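Local coordinates for protein glycerol-3-phosphate dehydrogenase [NAD(P)+] (Coxiella burnetii, PDB 3K96) that probably catalyses the NAD(P)H-dependent reduction of dihydroxyacetone phosphate to sn-glycerol 3-phosphate, the precursor for phospholipid synthesis, at residues K29-I34 / K54-S59; G99-L104 / L122-T127; T127-G132 / G152-A157; R141-V146 / G208-G213; M156-G161 / D204-V209. One frame throughout, in Å; residues are numbered along the deposited sequence.

Contact 1 (K29-I34 / K54-S59); sequences KHPIAI and KVRLWS
Ile34 meets Leu57 and Val55 on one face of a pair of parallel strands. Its CG2 lies 3.6 Å from Leu57 CD1, and its CD1 lies 4.0 Å from Val55 CG1. The two methyls part because CG2 is anti to the backbone N while CG1, chi1 -68°, turns beside it. On the same face Ile32 and Val55 run side by side through their CG2 methyls. On the other face Arg56 lies alongside Pro31, with Arg56 NE 4.0 Å from Pro31 CB. The extended Arg56 chain carries the guanidinium on to the carbonyl oxygens of Ser96 and Glu98, which bind NH1.

Four backbone bonds set this register. Ile34 N gives the shortest, 2.7 Å to Arg56 O. Ile32 N to Lys54 O is longer, 3.2 Å, where the strands begin. There a water bridges His30 O and Lys54 O, and Lys54 NZ makes a weak bond to Lys29 O.

Helix 39-49 packs on the Ile34 face through Ala45 and Leu48. Strand 32-35, this helix and strand 55-58 form a beta-alpha-beta unit. Gly36, Gly38 and Gly41 follow the first strand in a GxGxxG pattern, consistent with the dinucleotide-binding start of a Rossmann fold.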
# COMPACT_ATOMS: atom_id res chain seq x y z
N LYS A 29 -13.43 -15.23 -33.34
CA LYS A 29 -13.15 -15.50 -34.74
C LYS A 29 -12.25 -14.38 -35.27
O LYS A 29 -11.26 -14.62 -35.96
CB LYS A 29 -14.44 -15.56 -35.58
CG LYS A 29 -15.28 -16.84 -35.40
CD LYS A 29 -16.41 -16.89 -36.44
CE LYS A 29 -17.16 -18.24 -36.42
NZ LYS A 29 -18.20 -18.33 -37.48
N HIS A 30 -12.59 -13.14 -34.93
CA HIS A 30 -11.84 -12.01 -35.42
C HIS A 30 -10.58 -11.70 -34.61
O HIS A 30 -10.54 -11.94 -33.42
CB HIS A 30 -12.73 -10.77 -35.48
CG HIS A 30 -13.96 -10.97 -36.29
ND1 HIS A 30 -13.93 -11.04 -37.67
CD2 HIS A 30 -15.26 -11.09 -35.93
CE1 HIS A 30 -15.16 -11.21 -38.12
NE2 HIS A 30 -15.99 -11.24 -37.09
N PRO A 31 -9.56 -11.15 -35.28
CA PRO A 31 -8.35 -10.79 -34.58
C PRO A 31 -8.55 -9.52 -33.76
O PRO A 31 -9.41 -8.72 -34.08
CB PRO A 31 -7.34 -10.52 -35.70
CG PRO A 31 -7.94 -11.07 -36.94
CD PRO A 31 -9.41 -11.00 -36.74
N ILE A 32 -7.79 -9.37 -32.69
CA ILE A 32 -7.83 -8.15 -31.90
C ILE A 32 -6.53 -7.43 -32.20
O ILE A 32 -5.49 -8.08 -32.40
CB ILE A 32 -8.05 -8.43 -30.40
CG1 ILE A 32 -8.14 -7.10 -29.62
CG2 ILE A 32 -6.98 -9.35 -29.87
CD1 ILE A 32 -8.65 -7.29 -28.21
N ALA A 33 -6.57 -6.11 -32.30
CA ALA A 33 -5.36 -5.34 -32.56
C ALA A 33 -4.90 -4.65 -31.27
O ALA A 33 -5.72 -4.07 -30.54
CB ALA A 33 -5.60 -4.28 -33.67
N ILE A 34 -3.60 -4.76 -31.00
CA ILE A 34 -2.99 -4.06 -29.86
C ILE A 34 -2.01 -3.03 -30.41
O ILE A 34 -1.02 -3.39 -31.05
CB ILE A 34 -2.27 -5.03 -28.91
CG1 ILE A 34 -3.30 -5.93 -28.21
CG2 ILE A 34 -1.42 -4.25 -27.92
CD1 ILE A 34 -2.73 -7.02 -27.34
N LYS A 54 -6.23 -14.82 -32.13
CA LYS A 54 -5.39 -14.15 -33.10
C LYS A 54 -5.15 -12.74 -32.62
O LYS A 54 -6.10 -12.03 -32.30
CB LYS A 54 -6.07 -14.09 -34.47
CG LYS A 54 -6.43 -15.45 -35.04
CD LYS A 54 -7.24 -15.32 -36.34
CE LYS A 54 -7.86 -16.66 -36.77
NZ LYS A 54 -8.90 -17.13 -35.79
N VAL A 55 -3.89 -12.32 -32.61
CA VAL A 55 -3.55 -11.01 -32.16
C VAL A 55 -2.60 -10.31 -33.10
O VAL A 55 -1.63 -10.91 -33.58
CB VAL A 55 -2.85 -11.05 -30.77
CG1 VAL A 55 -2.52 -9.64 -30.31
CG2 VAL A 55 -3.73 -11.77 -29.75
N ARG A 56 -2.86 -9.03 -33.35
CA ARG A 56 -2.01 -8.20 -34.17
C ARG A 56 -1.43 -7.10 -33.29
O ARG A 56 -2.16 -6.29 -32.71
CB ARG A 56 -2.78 -7.58 -35.33
CG ARG A 56 -3.37 -8.58 -36.29
CD ARG A 56 -4.15 -7.85 -37.36
NE ARG A 56 -4.84 -8.77 -38.26
CZ ARG A 56 -5.57 -8.39 -39.30
NH1 ARG A 56 -5.73 -7.11 -39.59
NH2 ARG A 56 -6.15 -9.32 -40.06
N LEU A 57 -0.10 -7.06 -33.22
CA LEU A 57 0.60 -6.09 -32.41
C LEU A 57 1.29 -5.07 -33.29
O LEU A 57 2.14 -5.42 -34.10
CB LEU A 57 1.65 -6.83 -31.57
CG LEU A 57 2.46 -6.00 -30.59
CD1 LEU A 57 1.54 -5.36 -29.55
CD2 LEU A 57 3.53 -6.88 -29.92
N TRP A 58 0.95 -3.81 -33.11
CA TRP A 58 1.52 -2.71 -33.90
C TRP A 58 2.41 -1.82 -33.06
O TRP A 58 2.14 -1.55 -31.88
CB TRP A 58 0.39 -1.86 -34.47
CG TRP A 58 0.80 -0.61 -35.22
CD1 TRP A 58 1.19 -0.52 -36.53
CD2 TRP A 58 0.80 0.74 -34.71
NE1 TRP A 58 1.46 0.79 -36.86
CE2 TRP A 58 1.22 1.58 -35.77
CE3 TRP A 58 0.49 1.31 -33.47
CZ2 TRP A 58 1.34 2.97 -35.62
CZ3 TRP A 58 0.60 2.69 -33.32
CH2 TRP A 58 1.03 3.50 -34.39
N SER A 59 3.48 -1.36 -33.69
CA SER A 59 4.41 -0.45 -33.08
C SER A 59 4.67 0.67 -34.06
O SER A 59 4.81 0.42 -35.26
CB SER A 59 5.73 -1.15 -32.78
OG SER A 59 6.68 -0.23 -32.26
O HOH W 1 -8.76 -13.09 -31.70

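Contact 2 (G99-L104 / L122-T127); sequences GVTDIL and LIDAKT
Thr101 turns its CG2 toward the loop 122-127, because chi1 of 57° sets this methyl anti to the carbonyl carbon. Lys126 has a similar first torsion, chi1 63°, which puts its CG between the backbone N and the carbonyl carbon. The two groups meet there, with Thr101 CG2 3.7 Å from Lys126 CG. Beyond CG the lysine chain is extended, and its CE also stays close to the same methyl. Asp124 reaches Thr101 CG2 from another direction, with OD2 at 3.7 Å. One methyl is thus touched by an aliphatic chain and by a carboxylate.

Deeper in, Ile103 CD1 packs against Thr127 CG2 at 3.8 Å, the two side chains crossing at a slant. No hydrogen bond links the two segments here. The backbones meet instead through a CA-H...O contact, with Thr127 CA 3.3 Å from Thr101 O.

The loop holds its own shape. Asp124 OD1 accepts from Lys126 N at 3.0 Å and from Thr127 OG1 at 2.8 Å. These donors come from opposite faces of the carboxylate plane, so the carboxylate is held between them. Thr127 N also bonds to Asp124 O, 3.2 Å away.

Nearby, Asp102 forms a salt bridge with Arg128 of the next strand. Leu97 of helix 93-97 packs on Ile103. Residues 124-127 form a type I beta turn with an Asx turn at Asp124, leading from helix 109-119 into strand 128-131, the next parallel strand of the Rossmann-type sheet.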
# COMPACT_ATOMS: atom_id res chain seq x y z
N GLY A 99 -9.97 -5.54 -41.17
CA GLY A 99 -10.59 -6.79 -40.73
C GLY A 99 -10.67 -6.92 -39.20
O GLY A 99 -11.01 -7.97 -38.66
N VAL A 100 -10.36 -5.83 -38.51
CA VAL A 100 -10.37 -5.81 -37.05
C VAL A 100 -11.30 -4.71 -36.58
O VAL A 100 -11.26 -3.61 -37.13
CB VAL A 100 -8.96 -5.51 -36.50
CG1 VAL A 100 -9.00 -5.20 -35.00
CG2 VAL A 100 -8.01 -6.66 -36.83
N THR A 101 -12.15 -4.98 -35.60
CA THR A 101 -13.00 -3.92 -35.06
C THR A 101 -12.75 -3.64 -33.57
O THR A 101 -13.16 -2.58 -33.07
CB THR A 101 -14.46 -4.21 -35.30
OG1 THR A 101 -14.76 -5.47 -34.71
CG2 THR A 101 -14.76 -4.22 -36.82
N ASP A 102 -12.10 -4.58 -32.86
CA ASP A 102 -11.75 -4.41 -31.43
C ASP A 102 -10.29 -4.04 -31.32
O ASP A 102 -9.42 -4.79 -31.75
CB ASP A 102 -12.04 -5.66 -30.63
CG ASP A 102 -13.52 -5.87 -30.39
OD1 ASP A 102 -14.31 -4.94 -30.64
OD2 ASP A 102 -13.90 -6.97 -29.93
N ILE A 103 -10.03 -2.88 -30.73
CA ILE A 103 -8.69 -2.33 -30.62
C ILE A 103 -8.32 -2.01 -29.18
O ILE A 103 -9.10 -1.41 -28.45
CB ILE A 103 -8.63 -1.02 -31.42
CG1 ILE A 103 -9.21 -1.23 -32.83
CG2 ILE A 103 -7.22 -0.48 -31.47
CD1 ILE A 103 -9.46 0.04 -33.59
N LEU A 104 -7.11 -2.39 -28.79
CA LEU A 104 -6.60 -2.17 -27.43
C LEU A 104 -5.32 -1.34 -27.50
O LEU A 104 -4.28 -1.81 -27.97
CB LEU A 104 -6.35 -3.52 -26.76
CG LEU A 104 -5.66 -3.53 -25.39
CD1 LEU A 104 -6.39 -2.64 -24.36
CD2 LEU A 104 -5.54 -4.97 -24.93
N LEU A 122 -9.63 5.39 -39.97
CA LEU A 122 -9.71 3.95 -39.91
C LEU A 122 -10.86 3.41 -39.08
O LEU A 122 -11.07 2.20 -39.01
CB LEU A 122 -8.37 3.40 -39.37
CG LEU A 122 -7.12 3.89 -40.11
CD1 LEU A 122 -5.87 3.38 -39.40
CD2 LEU A 122 -7.10 3.48 -41.59
N ILE A 123 -11.63 4.28 -38.45
CA ILE A 123 -12.74 3.82 -37.62
C ILE A 123 -13.93 3.35 -38.46
O ILE A 123 -14.21 3.93 -39.51
CB ILE A 123 -13.21 4.94 -36.66
CG1 ILE A 123 -12.05 5.37 -35.74
CG2 ILE A 123 -14.37 4.48 -35.82
CD1 ILE A 123 -11.30 4.22 -35.11
N ASP A 124 -14.62 2.30 -38.02
CA ASP A 124 -15.83 1.88 -38.73
C ASP A 124 -17.02 1.85 -37.78
O ASP A 124 -16.91 2.15 -36.58
CB ASP A 124 -15.65 0.57 -39.53
CG ASP A 124 -15.80 -0.68 -38.69
OD1 ASP A 124 -15.93 -0.60 -37.45
OD2 ASP A 124 -15.82 -1.76 -39.31
N ALA A 125 -18.17 1.49 -38.35
CA ALA A 125 -19.43 1.49 -37.64
C ALA A 125 -19.47 0.68 -36.36
O ALA A 125 -20.20 1.06 -35.45
CB ALA A 125 -20.56 1.04 -38.61
N LYS A 126 -18.72 -0.40 -36.25
CA LYS A 126 -18.75 -1.19 -35.02
C LYS A 126 -17.42 -1.23 -34.24
O LYS A 126 -17.21 -2.08 -33.39
CB LYS A 126 -19.23 -2.59 -35.31
CG LYS A 126 -18.37 -3.42 -36.22
CD LYS A 126 -19.03 -4.78 -36.32
CE LYS A 126 -18.26 -5.74 -37.16
NZ LYS A 126 -19.03 -7.02 -37.22
N THR A 127 -16.55 -0.30 -34.53
CA THR A 127 -15.28 -0.23 -33.84
C THR A 127 -15.47 0.01 -32.34
O THR A 127 -16.31 0.81 -31.93
CB THR A 127 -14.41 0.89 -34.42
OG1 THR A 127 -14.03 0.52 -35.74
CG2 THR A 127 -13.14 1.13 -33.55

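Contact 3 (T127-G132 / G152-A157); sequences TRIAWG and GQVPMA
Ile129 pairs with Met156 and Ala130 with Ala157 in parallel register, through three backbone bonds. Ile129 N to Pro155 O is 3.0 Å and nearly straight, at 167°. Ala157 N to Ile129 O is more bent, at 139°. Trp131 N binds Ala157 O at 3.0 Å.

That same Ala157 oxygen also lies over one face of the Trp131 ring, toward its rim, with CE3 at 3.4 Å. A chi1 of 61° folds the indole back over this carbonyl. Met156 comes to the ring as well. Its SD is 5.2 Å from the centroid of the six-membered ring and lies at the edge, a Met-aromatic contact, while its CB approaches CZ3 obliquely.

At the other end, Arg128 crosses the Pro155 ring at about a right angle, its CG 3.7 Å from Pro155 CG. Beyond the proline, the guanidinium also forms a salt bridge with Asp188 of helix 183-193.

Strand 128-131 lies between strands 102-105 and 156-160. Helix 143-151, the link of this beta-alpha-beta unit, touches Ile129 and Trp131 on one face. Helix 183-193 lies on the other, where Phe185 touches Ala130 and Ala157.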
# COMPACT_ATOMS: atom_id res chain seq x y z
N THR A 127 -16.55 -0.30 -34.53
CA THR A 127 -15.28 -0.23 -33.84
C THR A 127 -15.47 0.01 -32.34
O THR A 127 -16.31 0.81 -31.93
CB THR A 127 -14.41 0.89 -34.42
OG1 THR A 127 -14.03 0.52 -35.74
CG2 THR A 127 -13.14 1.13 -33.55
N ARG A 128 -14.71 -0.74 -31.54
CA ARG A 128 -14.71 -0.62 -30.09
C ARG A 128 -13.27 -0.41 -29.68
O ARG A 128 -12.37 -1.09 -30.18
CB ARG A 128 -15.30 -1.85 -29.43
CG ARG A 128 -16.70 -2.15 -29.94
CD ARG A 128 -17.36 -3.22 -29.12
NE ARG A 128 -16.77 -4.53 -29.28
CZ ARG A 128 -17.24 -5.62 -28.69
NH1 ARG A 128 -18.31 -5.54 -27.91
NH2 ARG A 128 -16.66 -6.79 -28.88
N ILE A 129 -13.06 0.51 -28.75
CA ILE A 129 -11.73 0.91 -28.33
C ILE A 129 -11.48 0.76 -26.84
O ILE A 129 -12.17 1.35 -26.02
CB ILE A 129 -11.47 2.39 -28.76
CG1 ILE A 129 -11.47 2.50 -30.29
CG2 ILE A 129 -10.11 2.92 -28.23
CD1 ILE A 129 -11.48 3.91 -30.77
N ALA A 130 -10.48 -0.04 -26.50
CA ALA A 130 -10.09 -0.23 -25.11
C ALA A 130 -8.67 0.27 -25.01
O ALA A 130 -8.00 0.37 -26.02
CB ALA A 130 -10.19 -1.69 -24.71
N TRP A 131 -8.23 0.64 -23.80
CA TRP A 131 -6.85 1.06 -23.60
C TRP A 131 -6.30 0.61 -22.24
O TRP A 131 -7.04 0.43 -21.26
CB TRP A 131 -6.65 2.58 -23.76
CG TRP A 131 -7.44 3.37 -22.77
CD1 TRP A 131 -7.03 3.76 -21.52
CD2 TRP A 131 -8.77 3.85 -22.92
NE1 TRP A 131 -8.04 4.45 -20.89
CE2 TRP A 131 -9.12 4.51 -21.73
CE3 TRP A 131 -9.71 3.76 -23.96
CZ2 TRP A 131 -10.36 5.10 -21.55
CZ3 TRP A 131 -10.95 4.35 -23.77
CH2 TRP A 131 -11.26 5.01 -22.58
N GLY A 132 -4.98 0.42 -22.23
CA GLY A 132 -4.21 0.08 -21.04
C GLY A 132 -3.33 1.26 -20.66
O GLY A 132 -2.64 1.21 -19.62
N GLY A 152 -15.78 9.61 -31.94
CA GLY A 152 -17.20 9.40 -31.77
C GLY A 152 -17.41 8.54 -30.54
O GLY A 152 -16.48 7.92 -30.03
N GLN A 153 -18.64 8.52 -30.07
CA GLN A 153 -19.04 7.79 -28.89
C GLN A 153 -19.14 6.29 -29.11
O GLN A 153 -20.22 5.70 -29.06
CB GLN A 153 -20.38 8.33 -28.43
CG GLN A 153 -20.28 9.77 -27.92
CD GLN A 153 -19.52 9.85 -26.58
OE1 GLN A 153 -19.20 8.83 -25.95
NE2 GLN A 153 -19.26 11.07 -26.14
N VAL A 154 -17.99 5.68 -29.32
CA VAL A 154 -17.90 4.26 -29.52
C VAL A 154 -17.86 3.51 -28.19
O VAL A 154 -17.63 4.11 -27.16
CB VAL A 154 -16.60 3.95 -30.28
CG1 VAL A 154 -16.62 4.64 -31.70
CG2 VAL A 154 -15.38 4.41 -29.44
N PRO A 155 -18.13 2.21 -28.21
CA PRO A 155 -17.95 1.47 -26.98
C PRO A 155 -16.46 1.58 -26.52
O PRO A 155 -15.53 1.38 -27.32
CB PRO A 155 -18.31 0.04 -27.37
CG PRO A 155 -19.23 0.19 -28.60
CD PRO A 155 -18.67 1.39 -29.31
N MET A 156 -16.26 1.88 -25.23
CA MET A 156 -14.93 2.12 -24.68
C MET A 156 -14.70 1.35 -23.39
O MET A 156 -15.64 1.02 -22.70
CB MET A 156 -14.80 3.60 -24.34
CG MET A 156 -14.88 4.53 -25.48
SD MET A 156 -14.44 6.19 -24.93
CE MET A 156 -15.87 6.80 -24.02
N ALA A 157 -13.43 1.09 -23.08
CA ALA A 157 -13.07 0.38 -21.85
C ALA A 157 -11.64 0.68 -21.46
O ALA A 157 -10.80 0.95 -22.31
CB ALA A 157 -13.25 -1.14 -22.02

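Contact 4 (R141-V146 / G208-G213); sequences RLLHEV and GVELCG
The His144 ring meets the Glu210 carboxylate at its edge, and Glu145 CB lies over one of its faces, toward the rim. His144 ND1 donates to Glu210 OE2 at 2.5 Å, a short His-carboxylate hydrogen bond. It uses the syn lone pair of OE2, and the oxygen lies close to the ring plane. Ring and carboxylate are nevertheless turned 57° against each other. With chi1 at 77° the ring folds back over its own backbone toward the acid.

The other oxygen, Glu210 OE1, accepts from His144 N at 2.8 Å, also on its syn side. Both carboxylate oxygens are therefore held by one residue. Leu142 is the N-cap residue of helix 143-151, so the acid sits at the first turn of this helix, where the helix dipole would be expected to stabilise a negative charge. Glu210 comes from helix 206-228, the long helix that opens the C-terminal helical region, and its extended chain reaches across from one helix to the other.

Beside the polar pair, Leu142 CD2 lies 4.2 Å from Leu211 CD2. Leu211 also packs on Leu250 and Val251 of helix 233-253. Trp131 of the sheet touches Leu143, His144 and Glu210.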
# COMPACT_ATOMS: atom_id res chain seq x y z
N ARG A 141 -6.28 16.02 -21.06
CA ARG A 141 -7.54 15.37 -21.41
C ARG A 141 -7.64 13.94 -20.91
O ARG A 141 -6.70 13.17 -20.99
CB ARG A 141 -7.73 15.39 -22.94
CG ARG A 141 -7.76 16.81 -23.51
CD ARG A 141 -7.79 16.81 -25.04
NE ARG A 141 -9.04 16.29 -25.60
CZ ARG A 141 -9.23 16.04 -26.89
NH1 ARG A 141 -8.25 16.27 -27.77
NH2 ARG A 141 -10.40 15.59 -27.32
N LEU A 142 -8.81 13.59 -20.36
CA LEU A 142 -9.06 12.23 -19.94
C LEU A 142 -9.07 11.40 -21.22
O LEU A 142 -9.50 11.87 -22.26
CB LEU A 142 -10.38 12.10 -19.17
CG LEU A 142 -10.28 12.45 -17.67
CD1 LEU A 142 -10.23 13.95 -17.50
CD2 LEU A 142 -11.43 11.87 -16.91
N LEU A 143 -8.56 10.19 -21.14
CA LEU A 143 -8.43 9.36 -22.30
C LEU A 143 -9.75 9.03 -22.93
O LEU A 143 -9.83 9.01 -24.16
CB LEU A 143 -7.63 8.10 -21.98
CG LEU A 143 -6.20 8.37 -21.44
CD1 LEU A 143 -5.56 7.11 -20.91
CD2 LEU A 143 -5.32 9.02 -22.49
N HIS A 144 -10.80 8.78 -22.15
CA HIS A 144 -12.10 8.44 -22.76
C HIS A 144 -12.67 9.64 -23.51
O HIS A 144 -13.42 9.48 -24.49
CB HIS A 144 -13.12 7.94 -21.74
CG HIS A 144 -13.72 9.02 -20.91
ND1 HIS A 144 -13.27 9.34 -19.65
CD2 HIS A 144 -14.72 9.90 -21.18
CE1 HIS A 144 -13.97 10.35 -19.17
NE2 HIS A 144 -14.86 10.71 -20.08
N GLU A 145 -12.34 10.84 -23.04
CA GLU A 145 -12.79 12.04 -23.69
C GLU A 145 -12.08 12.22 -25.04
O GLU A 145 -12.72 12.60 -26.05
CB GLU A 145 -12.65 13.26 -22.77
CG GLU A 145 -13.25 14.52 -23.36
CD GLU A 145 -12.27 15.30 -24.20
OE1 GLU A 145 -11.15 15.54 -23.69
OE2 GLU A 145 -12.61 15.71 -25.34
N VAL A 146 -10.78 11.92 -25.09
CA VAL A 146 -10.07 12.01 -26.35
C VAL A 146 -10.68 10.99 -27.31
O VAL A 146 -10.95 11.31 -28.47
CB VAL A 146 -8.58 11.73 -26.19
CG1 VAL A 146 -7.91 11.78 -27.55
CG2 VAL A 146 -7.92 12.74 -25.18
N GLY A 208 -13.09 7.07 -12.56
CA GLY A 208 -12.29 6.90 -11.36
C GLY A 208 -11.04 6.09 -11.67
O GLY A 208 -9.96 6.42 -11.20
N VAL A 209 -11.21 5.02 -12.46
CA VAL A 209 -10.10 4.18 -12.84
C VAL A 209 -9.05 4.99 -13.61
O VAL A 209 -7.84 4.89 -13.36
CB VAL A 209 -10.58 2.92 -13.67
CG1 VAL A 209 -9.42 2.20 -14.31
CG2 VAL A 209 -11.38 1.96 -12.78
N GLU A 210 -9.50 5.81 -14.55
CA GLU A 210 -8.59 6.63 -15.33
C GLU A 210 -7.83 7.61 -14.46
O GLU A 210 -6.64 7.76 -14.60
CB GLU A 210 -9.37 7.45 -16.35
CG GLU A 210 -9.84 6.67 -17.57
CD GLU A 210 -10.65 7.56 -18.51
OE1 GLU A 210 -10.11 7.99 -19.52
OE2 GLU A 210 -11.81 7.88 -18.18
N LEU A 211 -8.54 8.33 -13.62
CA LEU A 211 -7.90 9.33 -12.80
C LEU A 211 -6.91 8.73 -11.79
O LEU A 211 -5.85 9.30 -11.55
CB LEU A 211 -8.96 10.21 -12.15
CG LEU A 211 -9.65 11.13 -13.17
CD1 LEU A 211 -10.83 11.82 -12.51
CD2 LEU A 211 -8.65 12.16 -13.78
N CYS A 212 -7.23 7.57 -11.23
CA CYS A 212 -6.31 6.89 -10.32
C CYS A 212 -5.04 6.57 -11.05
O CYS A 212 -3.93 6.79 -10.55
CB CYS A 212 -6.92 5.59 -9.78
SG CYS A 212 -8.11 5.83 -8.50
N GLY A 213 -5.19 6.03 -12.26
CA GLY A 213 -4.04 5.68 -13.07
C GLY A 213 -3.24 6.89 -13.51
O GLY A 213 -2.06 6.78 -13.78

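Contact 5 (M156-G161 / D204-V209); sequences MAVISG and DDMIGV
The start of helix 206-228 packs across strand 156-160 of the nucleotide-binding sheet, with Val158 touching both Met206 and Val209. Val158 CG1 is 3.7 Å from Val209 CG1 and 3.9 Å from Met206 CG. A chi1 of 55° turns this methyl out to where it meets both. The two valines pass one another, each pointing the way the other came from. Val209 CG1 goes on to Ser160 CB, at 3.6 Å.

Met206 bends at its last torsion, chi3 -63°, and brings its methyl back to the strand. The CE atom lies 3.3 Å from Met156 O and 3.5 Å from Ala157 CA, so it meets mainly backbone. No direct hydrogen bond joins the segments. A water takes that role, donating to Val209 O and bonding to Ser160 OG.

Asp205 is the N-cap of the helix. Its OD1 accepts from Gly208 N at 2.8 Å, from above the carboxylate plane, while OD2 binds Thr260 and Lys257 N.

Ser160 lies close to Lys134 and Asp269, which with Gly161 are predicted to bind sn-glycerol 3-phosphate. The strand end thus borders the probable substrate site, where the Rossmann-type sheet meets the C-terminal helices.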
# COMPACT_ATOMS: atom_id res chain seq x y z
N MET A 156 -16.26 1.88 -25.23
CA MET A 156 -14.93 2.12 -24.68
C MET A 156 -14.70 1.35 -23.39
O MET A 156 -15.64 1.02 -22.70
CB MET A 156 -14.80 3.60 -24.34
CG MET A 156 -14.88 4.53 -25.48
SD MET A 156 -14.44 6.19 -24.93
CE MET A 156 -15.87 6.80 -24.02
N ALA A 157 -13.43 1.09 -23.08
CA ALA A 157 -13.07 0.38 -21.85
C ALA A 157 -11.64 0.68 -21.46
O ALA A 157 -10.80 0.95 -22.31
CB ALA A 157 -13.25 -1.14 -22.02
N VAL A 158 -11.38 0.61 -20.15
CA VAL A 158 -10.05 0.81 -19.60
C VAL A 158 -9.70 -0.38 -18.73
O VAL A 158 -10.53 -0.86 -17.97
CB VAL A 158 -9.94 2.11 -18.78
CG1 VAL A 158 -10.98 2.16 -17.69
CG2 VAL A 158 -8.51 2.27 -18.17
N ILE A 159 -8.49 -0.88 -18.90
CA ILE A 159 -8.00 -1.99 -18.10
C ILE A 159 -6.83 -1.41 -17.29
O ILE A 159 -5.90 -0.83 -17.86
CB ILE A 159 -7.58 -3.17 -18.97
CG1 ILE A 159 -7.31 -4.40 -18.09
CG2 ILE A 159 -6.37 -2.80 -19.83
CD1 ILE A 159 -6.99 -5.65 -18.90
N SER A 160 -6.90 -1.57 -15.97
CA SER A 160 -5.92 -0.98 -15.07
C SER A 160 -5.82 -1.70 -13.75
O SER A 160 -6.82 -2.06 -13.16
CB SER A 160 -6.32 0.45 -14.79
OG SER A 160 -5.24 1.21 -14.31
N GLY A 161 -4.60 -1.93 -13.30
CA GLY A 161 -4.35 -2.58 -12.02
C GLY A 161 -2.87 -2.79 -11.77
O GLY A 161 -2.03 -2.37 -12.59
N ASP A 204 -17.39 -0.51 -12.50
CA ASP A 204 -18.38 0.39 -13.05
C ASP A 204 -17.93 1.86 -13.12
O ASP A 204 -18.73 2.73 -13.44
CB ASP A 204 -19.59 0.37 -12.10
CG ASP A 204 -19.27 1.01 -10.70
OD1 ASP A 204 -18.20 0.72 -10.11
OD2 ASP A 204 -20.09 1.82 -10.19
N ASP A 205 -16.66 2.15 -12.87
CA ASP A 205 -16.23 3.52 -12.75
C ASP A 205 -15.06 3.87 -13.64
O ASP A 205 -13.93 4.05 -13.18
CB ASP A 205 -15.85 3.73 -11.27
CG ASP A 205 -15.32 5.11 -10.98
OD1 ASP A 205 -15.62 6.08 -11.72
OD2 ASP A 205 -14.59 5.22 -9.97
N MET A 206 -15.32 4.00 -14.94
CA MET A 206 -14.26 4.30 -15.88
C MET A 206 -13.50 5.59 -15.49
O MET A 206 -12.27 5.63 -15.50
CB MET A 206 -14.84 4.40 -17.28
CG MET A 206 -13.87 4.73 -18.36
SD MET A 206 -14.59 4.50 -20.04
CE MET A 206 -14.93 2.79 -20.05
N ILE A 207 -14.22 6.62 -15.13
CA ILE A 207 -13.55 7.87 -14.82
C ILE A 207 -12.64 7.76 -13.59
O ILE A 207 -11.53 8.25 -13.62
CB ILE A 207 -14.54 9.05 -14.72
CG1 ILE A 207 -13.77 10.35 -14.62
CG2 ILE A 207 -15.49 8.87 -13.54
CD1 ILE A 207 -14.53 11.51 -15.17
N GLY A 208 -13.09 7.07 -12.56
CA GLY A 208 -12.29 6.90 -11.36
C GLY A 208 -11.04 6.09 -11.67
O GLY A 208 -9.96 6.42 -11.20
N VAL A 209 -11.21 5.02 -12.46
CA VAL A 209 -10.10 4.18 -12.84
C VAL A 209 -9.05 4.99 -13.61
O VAL A 209 -7.84 4.89 -13.36
CB VAL A 209 -10.58 2.92 -13.67
CG1 VAL A 209 -9.42 2.20 -14.31
CG2 VAL A 209 -11.38 1.96 -12.78
O HOH W 2 -5.96 4.04 -15.37

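From the N terminus, contact 1 closes the loop around helix 39-49. Contact 2 follows in series and closes the one around helix 109-119. Contact 3 opens at Thr127, which it shares with contact 2, and closes over helix 143-151. These three lie on one sheet: Ala33 bonds to Leu104 between contacts 1 and 2, and Ile103 to Ala130 between contacts 2 and 3. Contact 4 starts inside the loop of contact 3 and ends far beyond it, so the two cross. Contact 5 begins on strand 156-160, where contact 3 ends, and finishes on helix 206-228 with contact 4. Contacts 4 and 5 tie the sheet and helix 143-151 to the C-terminal helices.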